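Local coordinates for Ycf48-like protein (Thermosynechococcus elongatus, PDB 5OJ5), which binds the C-terminal extension of the D1 protein and probably acts early in photosystem II assembly and in the replacement of photodamaged D1, at residues P46-L52 with G333-V339; F63-G69 with E80-G85; L273-R278 with N314-F320. All blocks are in the same frame, centred on the assembly; numbering follows the deposited sequence. Where two conformers were deposited one is given.

Interaction 1: residues P46-L52 with G333-V339; sequences PWEAIQL and GILLRYV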
# COMPACT_ATOMS: atom_id res chain seq x y z
N PRO A 46 -1.36 17.73 9.87
CA PRO A 46 -1.22 16.69 10.88
C PRO A 46 0.00 15.82 10.68
O PRO A 46 0.27 14.92 11.48
CB PRO A 46 -2.50 15.86 10.67
CG PRO A 46 -2.77 15.96 9.20
CD PRO A 46 -2.34 17.35 8.82
N TRP A 47 0.79 16.04 9.65
CA TRP A 47 1.85 15.10 9.29
C TRP A 47 3.19 15.59 9.79
O TRP A 47 3.65 16.67 9.42
CB TRP A 47 1.86 14.90 7.79
CG TRP A 47 0.62 14.25 7.27
CD1 TRP A 47 -0.42 14.85 6.61
CD2 TRP A 47 0.27 12.87 7.38
NE1 TRP A 47 -1.39 13.95 6.30
CE2 TRP A 47 -1.00 12.72 6.75
CE3 TRP A 47 0.91 11.74 7.90
CZ2 TRP A 47 -1.63 11.47 6.65
CZ3 TRP A 47 0.28 10.51 7.79
CH2 TRP A 47 -0.98 10.38 7.16
N GLU A 48 3.84 14.79 10.60
CA GLU A 48 5.19 15.09 11.05
C GLU A 48 6.20 14.25 10.29
O GLU A 48 6.05 13.04 10.18
CB GLU A 48 5.28 14.85 12.55
CG GLU A 48 5.25 13.47 13.09
CD GLU A 48 5.82 13.41 14.51
OE1 GLU A 48 6.25 12.31 14.93
OE2 GLU A 48 5.86 14.47 15.22
N ALA A 49 7.24 14.87 9.77
CA ALA A 49 8.26 14.16 9.02
C ALA A 49 9.25 13.51 9.97
O ALA A 49 9.70 14.13 10.93
CB ALA A 49 9.01 15.10 8.07
N ILE A 50 9.55 12.26 9.73
CA ILE A 50 10.52 11.45 10.47
C ILE A 50 11.55 10.96 9.46
O ILE A 50 11.21 10.51 8.36
CB ILE A 50 9.81 10.24 11.14
CG1 ILE A 50 8.87 10.73 12.26
CG2 ILE A 50 10.86 9.24 11.70
CD1 ILE A 50 7.98 9.66 12.82
N GLN A 51 12.81 11.02 9.85
CA GLN A 51 13.86 10.34 9.11
C GLN A 51 14.18 9.03 9.81
O GLN A 51 14.68 9.03 10.94
CB GLN A 51 15.11 11.23 9.03
CG GLN A 51 16.28 10.50 8.34
CD GLN A 51 16.01 10.25 6.87
OE1 GLN A 51 15.65 11.17 6.11
NE2 GLN A 51 16.22 9.02 6.43
N LEU A 52 13.90 7.91 9.15
CA LEU A 52 14.27 6.63 9.70
C LEU A 52 15.79 6.48 9.65
O LEU A 52 16.48 7.13 8.86
CB LEU A 52 13.66 5.53 8.84
CG LEU A 52 12.12 5.48 8.92
CD1 LEU A 52 11.60 4.52 7.83
CD2 LEU A 52 11.65 5.04 10.29
N GLY A 333 14.11 6.64 3.27
CA GLY A 333 13.89 6.57 4.69
C GLY A 333 12.99 7.62 5.29
O GLY A 333 12.84 7.67 6.52
N ILE A 334 12.38 8.45 4.47
CA ILE A 334 11.46 9.46 4.96
C ILE A 334 10.09 8.83 5.21
O ILE A 334 9.56 8.07 4.37
CB ILE A 334 11.35 10.60 3.95
CG1 ILE A 334 12.71 11.34 3.88
CG2 ILE A 334 10.16 11.54 4.31
CD1 ILE A 334 12.81 12.33 2.76
N LEU A 335 9.53 9.14 6.37
CA LEU A 335 8.20 8.77 6.79
C LEU A 335 7.45 10.05 7.17
O LEU A 335 8.04 10.91 7.77
CB LEU A 335 8.48 7.88 8.01
CG LEU A 335 7.32 7.10 8.55
CD1 LEU A 335 6.72 6.20 7.49
CD2 LEU A 335 7.81 6.26 9.74
N LEU A 336 6.16 10.14 6.88
CA LEU A 336 5.33 11.11 7.60
C LEU A 336 4.45 10.34 8.56
O LEU A 336 3.93 9.26 8.21
CB LEU A 336 4.43 11.90 6.66
CG LEU A 336 5.11 12.56 5.46
CD1 LEU A 336 4.05 13.30 4.61
CD2 LEU A 336 6.24 13.42 5.87
N ARG A 337 4.24 10.88 9.76
CA ARG A 337 3.43 10.27 10.81
C ARG A 337 2.26 11.20 11.15
O ARG A 337 2.45 12.40 11.34
CB ARG A 337 4.26 10.01 12.06
CG ARG A 337 3.46 9.33 13.18
CD ARG A 337 4.38 8.99 14.35
NE ARG A 337 4.63 10.16 15.16
CZ ARG A 337 3.87 10.54 16.19
NH1 ARG A 337 2.80 9.85 16.55
NH2 ARG A 337 4.16 11.63 16.85
N TYR A 338 1.07 10.63 11.22
CA TYR A 338 -0.15 11.41 11.51
C TYR A 338 -0.21 11.75 12.99
O TYR A 338 -0.09 10.86 13.83
CB TYR A 338 -1.39 10.59 11.12
CG TYR A 338 -2.65 11.40 11.22
CD1 TYR A 338 -3.09 12.14 10.14
CD2 TYR A 338 -3.39 11.44 12.40
CE1 TYR A 338 -4.23 12.93 10.23
CE2 TYR A 338 -4.54 12.23 12.49
CZ TYR A 338 -4.94 12.96 11.39
OH TYR A 338 -6.06 13.75 11.48
N VAL A 339 -0.41 13.02 13.30
CA VAL A 339 -0.51 13.52 14.67
C VAL A 339 -1.84 14.28 14.80
O VAL A 339 -2.02 15.35 14.18
CB VAL A 339 0.67 14.44 15.01
CG1 VAL A 339 0.51 14.97 16.43
CG2 VAL A 339 1.99 13.68 14.84
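Glu48 OE1 is gripped twice by Arg337, through NE at 2.7 Å and, in a weak and bent bond, through NH2 at 2.9 Å. This salt bridge lies across the closure of the seven-bladed propeller: strand 47-51, from near the N-terminus, is the outer strand of the last blade and pairs antiparallel with strand 334-338 from near the C-terminus, the "Velcro" arrangement known from beta-propellers. Glu48 and Arg337 form a hydrogen-bonded pair, their backbone N and O bonded both ways, as are those of Ile50 and Leu335. The Glu48 CG sits between its own N and carbonyl carbon (chi1 71°), which brings the extended side chain alongside that of Arg337. OE1 lies nearly in the guanidinium plane, yet the two flat groups stand 80° apart and NE comes from above the carboxylate plane. Leu52 N continues the ladder to Gly333 O. On the face carrying Trp47, Ala49 and Leu336, the Tyr338 ring turns its edge to the indole in a T-shaped pair, centroids 5.3 Å apart. Trp284 also meets Trp47 edge-to-face. Tyr338 CB sits over the six-membered ring of Trp47, 4.1 Å from its centroid, while Tyr338 CE1 lies 3.4 Å from Pro46 CB.

Interaction 2: residues F63-G69 with E80-G85; sequences FIDRHHG and ETRDGG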
# COMPACT_ATOMS: atom_id res chain seq x y z
N PHE A 63 0.95 -3.25 11.89
CA PHE A 63 0.97 -3.20 13.34
C PHE A 63 0.36 -4.46 13.97
O PHE A 63 -0.67 -4.98 13.52
CB PHE A 63 0.26 -1.95 13.85
CG PHE A 63 1.16 -0.74 13.85
CD1 PHE A 63 1.82 -0.33 15.01
CD2 PHE A 63 1.39 -0.04 12.70
CE1 PHE A 63 2.69 0.75 14.99
CE2 PHE A 63 2.28 1.06 12.69
CZ PHE A 63 2.93 1.43 13.84
N ILE A 64 0.98 -4.91 15.05
CA ILE A 64 0.41 -5.92 15.93
C ILE A 64 -0.72 -5.33 16.75
O ILE A 64 -1.78 -5.93 16.90
CB ILE A 64 1.52 -6.44 16.86
CG1 ILE A 64 2.54 -7.22 16.03
CG2 ILE A 64 0.93 -7.30 17.99
CD1 ILE A 64 3.94 -7.22 16.43
N ASP A 65 -0.48 -4.16 17.32
CA ASP A 65 -1.44 -3.47 18.16
C ASP A 65 -1.16 -1.98 17.98
O ASP A 65 -0.46 -1.57 17.04
CB ASP A 65 -1.38 -3.98 19.60
CG ASP A 65 -0.03 -3.79 20.24
OD1 ASP A 65 0.68 -2.83 19.93
OD2 ASP A 65 0.32 -4.55 21.15
N ARG A 66 -1.74 -1.14 18.82
CA ARG A 66 -1.59 0.29 18.61
C ARG A 66 -0.12 0.75 18.71
O ARG A 66 0.27 1.74 18.10
CB ARG A 66 -2.42 1.02 19.67
CG ARG A 66 -2.13 2.50 19.84
CD ARG A 66 -3.31 3.22 20.45
NE ARG A 66 -3.29 4.67 20.23
CZ ARG A 66 -3.88 5.31 19.22
NH1 ARG A 66 -4.52 4.66 18.25
NH2 ARG A 66 -3.81 6.64 19.17
N HIS A 67 0.69 0.07 19.51
CA HIS A 67 2.05 0.54 19.77
C HIS A 67 3.15 -0.22 19.07
O HIS A 67 4.21 0.36 18.77
CB HIS A 67 2.30 0.50 21.27
CG HIS A 67 1.37 1.39 22.00
ND1 HIS A 67 1.54 2.75 22.08
CD2 HIS A 67 0.20 1.13 22.60
CE1 HIS A 67 0.53 3.29 22.76
NE2 HIS A 67 -0.30 2.32 23.10
N HIS A 68 2.92 -1.49 18.80
CA HIS A 68 3.98 -2.39 18.35
C HIS A 68 3.75 -2.71 16.87
O HIS A 68 2.70 -3.24 16.51
CB HIS A 68 3.92 -3.67 19.18
CG HIS A 68 5.07 -4.60 18.97
ND1 HIS A 68 5.05 -5.90 19.42
CD2 HIS A 68 6.30 -4.40 18.42
CE1 HIS A 68 6.22 -6.48 19.14
NE2 HIS A 68 6.98 -5.59 18.52
N GLY A 69 4.73 -2.38 16.04
CA GLY A 69 4.60 -2.62 14.62
C GLY A 69 5.93 -2.76 13.94
O GLY A 69 7.00 -2.61 14.55
N GLU A 80 11.41 -2.18 13.70
CA GLU A 80 10.39 -2.43 14.70
C GLU A 80 10.15 -1.16 15.50
O GLU A 80 11.11 -0.48 15.89
CB GLU A 80 10.88 -3.54 15.65
CG GLU A 80 9.92 -3.97 16.73
CD GLU A 80 10.45 -5.10 17.58
OE1 GLU A 80 11.68 -5.32 17.61
OE2 GLU A 80 9.61 -5.79 18.23
N THR A 81 8.89 -0.87 15.83
CA THR A 81 8.53 0.20 16.76
C THR A 81 7.77 -0.41 17.93
O THR A 81 7.01 -1.38 17.77
CB THR A 81 7.66 1.28 16.06
OG1 THR A 81 7.46 2.36 16.99
CG2 THR A 81 6.29 0.79 15.62
N ARG A 82 7.94 0.23 19.10
CA ARG A 82 7.16 -0.09 20.28
C ARG A 82 6.40 1.11 20.80
O ARG A 82 5.71 0.99 21.83
CB ARG A 82 8.08 -0.61 21.39
CG ARG A 82 8.85 -1.77 21.01
CD ARG A 82 8.15 -2.97 21.31
NE ARG A 82 9.12 -4.05 21.20
CZ ARG A 82 8.91 -5.25 21.70
NH1 ARG A 82 7.76 -5.45 22.31
NH2 ARG A 82 9.81 -6.21 21.55
N ASP A 83 6.47 2.25 20.12
CA ASP A 83 5.84 3.48 20.59
C ASP A 83 4.89 4.06 19.55
O ASP A 83 4.69 5.28 19.46
CB ASP A 83 6.90 4.49 21.05
CG ASP A 83 7.82 4.95 19.95
OD1 ASP A 83 7.61 4.62 18.75
OD2 ASP A 83 8.79 5.67 20.27
N GLY A 84 4.26 3.18 18.77
CA GLY A 84 3.27 3.65 17.83
C GLY A 84 3.84 4.22 16.56
O GLY A 84 3.11 4.85 15.79
N GLY A 85 5.14 4.03 16.33
CA GLY A 85 5.79 4.51 15.12
C GLY A 85 6.45 5.86 15.26
O GLY A 85 6.83 6.45 14.23
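His68 NE2 donates to Glu80 OE2 at 2.7 Å, with the oxygen close to the plane of the imidazole and its anti lone pair turned to the ring. Arg82 lies flat on the same ring: guanidinium and imidazole planes differ by only 4°, their centres 4.1 Å apart, and CD of Arg82 adds a CH-pi contact. Ile64 CD1 packs on the opposite face, so the imidazole is sandwiched and its rotation fixed. His68 carries CG anti to N (chi1 -171°), a torsion that swings the ring across to the strand holding Glu80. The Glu80 carboxylate, which probably offsets part of the charge of Arg82, is held in turn by Arg91 through OE1 and by Gln129 through OE2.

Beneath the stack, Gly69 and Thr81 form an antiparallel hydrogen-bonded pair, Phe63 CE1 touches Thr81 CG2 at 3.7 Å, and Gly84 N reaches a lone pair of His67 O at 2.8 Å. Each backbone turn is held by a side-chain oxygen of its own segment. In the 63-69 turn, Asp65 OD1 accepts from His67 N, an Asx turn, and from His68 N, which completes an Asx motif. In 80-85, Thr81 OG1 accepts from Asp83 N in an ST turn and from Gly85 N at 2.9 Å, and also bonds Thr87 O, while Asp83 OD2 meets Thr87 OG1. The sequence TRDGGQTW here fits the Asp-box of BNR repeats.

The contact thus joins the turn between strands 58-63 and 69-73 to the loop that leads from strand 77-81 to strand 89-90, all within one four-stranded blade.

Interaction 3: residues L273-R278 with N314-F320; sequences LDLAYR and NFYKILF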
# COMPACT_ATOMS: atom_id res chain seq x y z
N LEU A 273 0.14 9.20 -6.57
CA LEU A 273 0.67 7.87 -6.35
C LEU A 273 -0.25 7.02 -5.50
O LEU A 273 -0.30 5.82 -5.71
CB LEU A 273 2.06 7.98 -5.72
CG LEU A 273 3.08 8.68 -6.63
CD1 LEU A 273 4.31 9.11 -5.88
CD2 LEU A 273 3.42 7.78 -7.80
N ASP A 274 -0.93 7.59 -4.50
CA ASP A 274 -1.80 6.80 -3.64
C ASP A 274 -2.91 7.68 -3.09
O ASP A 274 -2.78 8.91 -3.02
CB ASP A 274 -1.02 6.16 -2.48
CG ASP A 274 -1.73 4.97 -1.88
OD1 ASP A 274 -2.62 4.40 -2.54
OD2 ASP A 274 -1.32 4.54 -0.79
N LEU A 275 -3.99 7.01 -2.70
CA LEU A 275 -5.19 7.66 -2.17
C LEU A 275 -5.65 6.79 -1.01
O LEU A 275 -5.73 5.56 -1.15
CB LEU A 275 -6.26 7.71 -3.27
CG LEU A 275 -7.57 8.43 -2.95
CD1 LEU A 275 -8.22 8.89 -4.23
CD2 LEU A 275 -8.53 7.54 -2.22
N ALA A 276 -5.94 7.38 0.14
CA ALA A 276 -6.44 6.61 1.26
C ALA A 276 -7.36 7.43 2.12
O ALA A 276 -7.18 8.64 2.28
CB ALA A 276 -5.30 6.05 2.13
N TYR A 277 -8.34 6.76 2.73
CA TYR A 277 -9.32 7.39 3.60
C TYR A 277 -8.90 7.27 5.06
O TYR A 277 -8.60 6.18 5.55
CB TYR A 277 -10.68 6.73 3.44
CG TYR A 277 -11.37 6.99 2.12
CD1 TYR A 277 -12.49 7.80 2.07
CD2 TYR A 277 -10.90 6.43 0.91
CE1 TYR A 277 -13.13 8.04 0.86
CE2 TYR A 277 -11.54 6.69 -0.29
CZ TYR A 277 -12.66 7.49 -0.31
OH TYR A 277 -13.27 7.71 -1.53
N ARG A 278 -8.90 8.38 5.77
CA ARG A 278 -8.76 8.33 7.22
C ARG A 278 -10.09 8.02 7.88
O ARG A 278 -10.14 7.35 8.92
CB ARG A 278 -8.19 9.67 7.75
CG ARG A 278 -7.86 9.58 9.22
CD ARG A 278 -7.26 10.87 9.76
NE ARG A 278 -8.21 11.98 9.79
CZ ARG A 278 -9.09 12.19 10.76
NH1 ARG A 278 -9.10 11.38 11.81
NH2 ARG A 278 -9.89 13.24 10.69
N ASN A 314 8.96 12.11 -3.11
CA ASN A 314 7.67 11.62 -3.55
C ASN A 314 7.00 10.92 -2.37
O ASN A 314 7.66 10.32 -1.50
CB ASN A 314 7.83 10.61 -4.68
CG ASN A 314 8.55 11.19 -5.88
OD1 ASN A 314 8.43 12.38 -6.18
ND2 ASN A 314 9.27 10.34 -6.60
N PHE A 315 5.68 10.95 -2.33
CA PHE A 315 4.92 10.30 -1.28
C PHE A 315 4.14 9.16 -1.94
O PHE A 315 3.17 9.38 -2.67
CB PHE A 315 4.01 11.29 -0.58
CG PHE A 315 4.75 12.33 0.16
CD1 PHE A 315 5.79 12.01 1.01
CD2 PHE A 315 4.33 13.66 0.01
CE1 PHE A 315 6.47 13.03 1.71
CE2 PHE A 315 4.95 14.65 0.70
CZ PHE A 315 6.02 14.35 1.54
N TYR A 316 4.61 7.93 -1.74
CA TYR A 316 4.25 6.72 -2.52
C TYR A 316 3.05 5.98 -1.99
O TYR A 316 2.38 5.31 -2.76
CB TYR A 316 5.37 5.65 -2.52
CG TYR A 316 6.55 6.11 -3.29
CD1 TYR A 316 6.57 6.09 -4.69
CD2 TYR A 316 7.63 6.67 -2.63
CE1 TYR A 316 7.68 6.55 -5.40
CE2 TYR A 316 8.71 7.14 -3.31
CZ TYR A 316 8.74 7.09 -4.70
OH TYR A 316 9.84 7.57 -5.36
N LYS A 317 2.87 5.99 -0.67
CA LYS A 317 1.93 5.07 -0.03
C LYS A 317 1.39 5.75 1.21
O LYS A 317 2.18 6.28 1.98
CB LYS A 317 2.66 3.76 0.37
CG LYS A 317 1.74 2.57 0.65
CD LYS A 317 2.50 1.23 0.42
CE LYS A 317 1.73 0.03 0.90
NZ LYS A 317 0.38 -0.10 0.29
N ILE A 318 0.08 5.68 1.40
CA ILE A 318 -0.57 6.18 2.61
C ILE A 318 -1.17 4.98 3.34
O ILE A 318 -1.96 4.25 2.74
CB ILE A 318 -1.71 7.17 2.27
CG1 ILE A 318 -1.24 8.33 1.37
CG2 ILE A 318 -2.36 7.66 3.59
CD1 ILE A 318 -2.45 8.99 0.69
N LEU A 319 -0.85 4.81 4.61
CA LEU A 319 -1.35 3.69 5.41
C LEU A 319 -2.01 4.26 6.65
O LEU A 319 -1.32 4.78 7.53
CB LEU A 319 -0.20 2.77 5.80
CG LEU A 319 0.46 2.04 4.64
CD1 LEU A 319 1.63 1.21 5.10
CD2 LEU A 319 -0.53 1.06 3.94
N PHE A 320 -3.32 4.13 6.76
CA PHE A 320 -4.03 4.47 8.00
C PHE A 320 -4.33 3.18 8.74
O PHE A 320 -4.89 2.25 8.16
CB PHE A 320 -5.33 5.22 7.73
CG PHE A 320 -5.09 6.67 7.39
CD1 PHE A 320 -4.67 7.54 8.36
CD2 PHE A 320 -5.31 7.15 6.09
CE1 PHE A 320 -4.45 8.89 8.05
CE2 PHE A 320 -5.09 8.47 5.79
CZ PHE A 320 -4.66 9.32 6.76
O HOH W 1 -1.72 2.09 0.31
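Asp274 reaches toward the neighbouring blade from its first side-chain atom on. Its CB lies 3.5 Å from Tyr316 O and also packs near Lys317 CA. CG is anti to the backbone N (chi1 -159°), directing the carboxylate toward the backbone of 316-318. At the tip, OD2 takes the backbone N-H of Ile318 on its anti lone pair, a nearly straight bond (172°) of 2.8 Å. The same oxygen also accepts a hydrogen bond from water 1 at 2.7 Å. In one of the two deposited conformers of Lys317, its NZ donates to that water, an indirect link between Lys317 NZ and Asp274 OD2, which stand 5.1 Å apart.

The Ile318 N to Asp274 OD2 bond is the only direct hydrogen bond between 273-278 and 314-320; strands 272-277 and 317-320 are the inner strands of two consecutive propeller blades. They run nearly parallel beside the central pore, at 18° and 6.1 Å between the short axes, each belonging to its own sheet. Leu273 and Asp274 form a classic beta bulge opposite Ala286.

Elsewhere the blades meet through apolar groups. Ala276 CB nestles against Ile318 CG2 at 3.7 Å, and the Phe320 ring edge comes near Ala276 O. Leu273 CD1 presses on Phe315 O, a buried carbonyl oxygen with no polar partner in the model.

Beyond the strand end, Arg278 places its CB over the face of Phe320, 3.8 Å from the ring centroid, a CH-pi contact that CG extends toward the CE1 rim. The Arg278 chain then turns at chi3 and carries its guanidinium clear of the ring, where NE pairs with Glu282 and NH1 with Pro323 O.

Interactions 1 and 3 share the last blade: 46-52 and 333-339 form its outer pair, whereas 314-320 carries its inner strand, 317-320, which faces strand 272-277 of the preceding blade. Their centres are about 13 Å apart, and they touch where Trp47 CZ2 meets Phe320 CZ at 3.7 Å. Interaction 2 lies within the next blade round the ring, its centre about 15 Å from that of interaction 1, which it touches through Gly85 O, and about 19 Å from that of interaction 3. Along the chain, interactions 2 and 3 follow one another inside the loop closed by interaction 1. Together they span three neighbouring blades around the point where the two chain ends close the propeller.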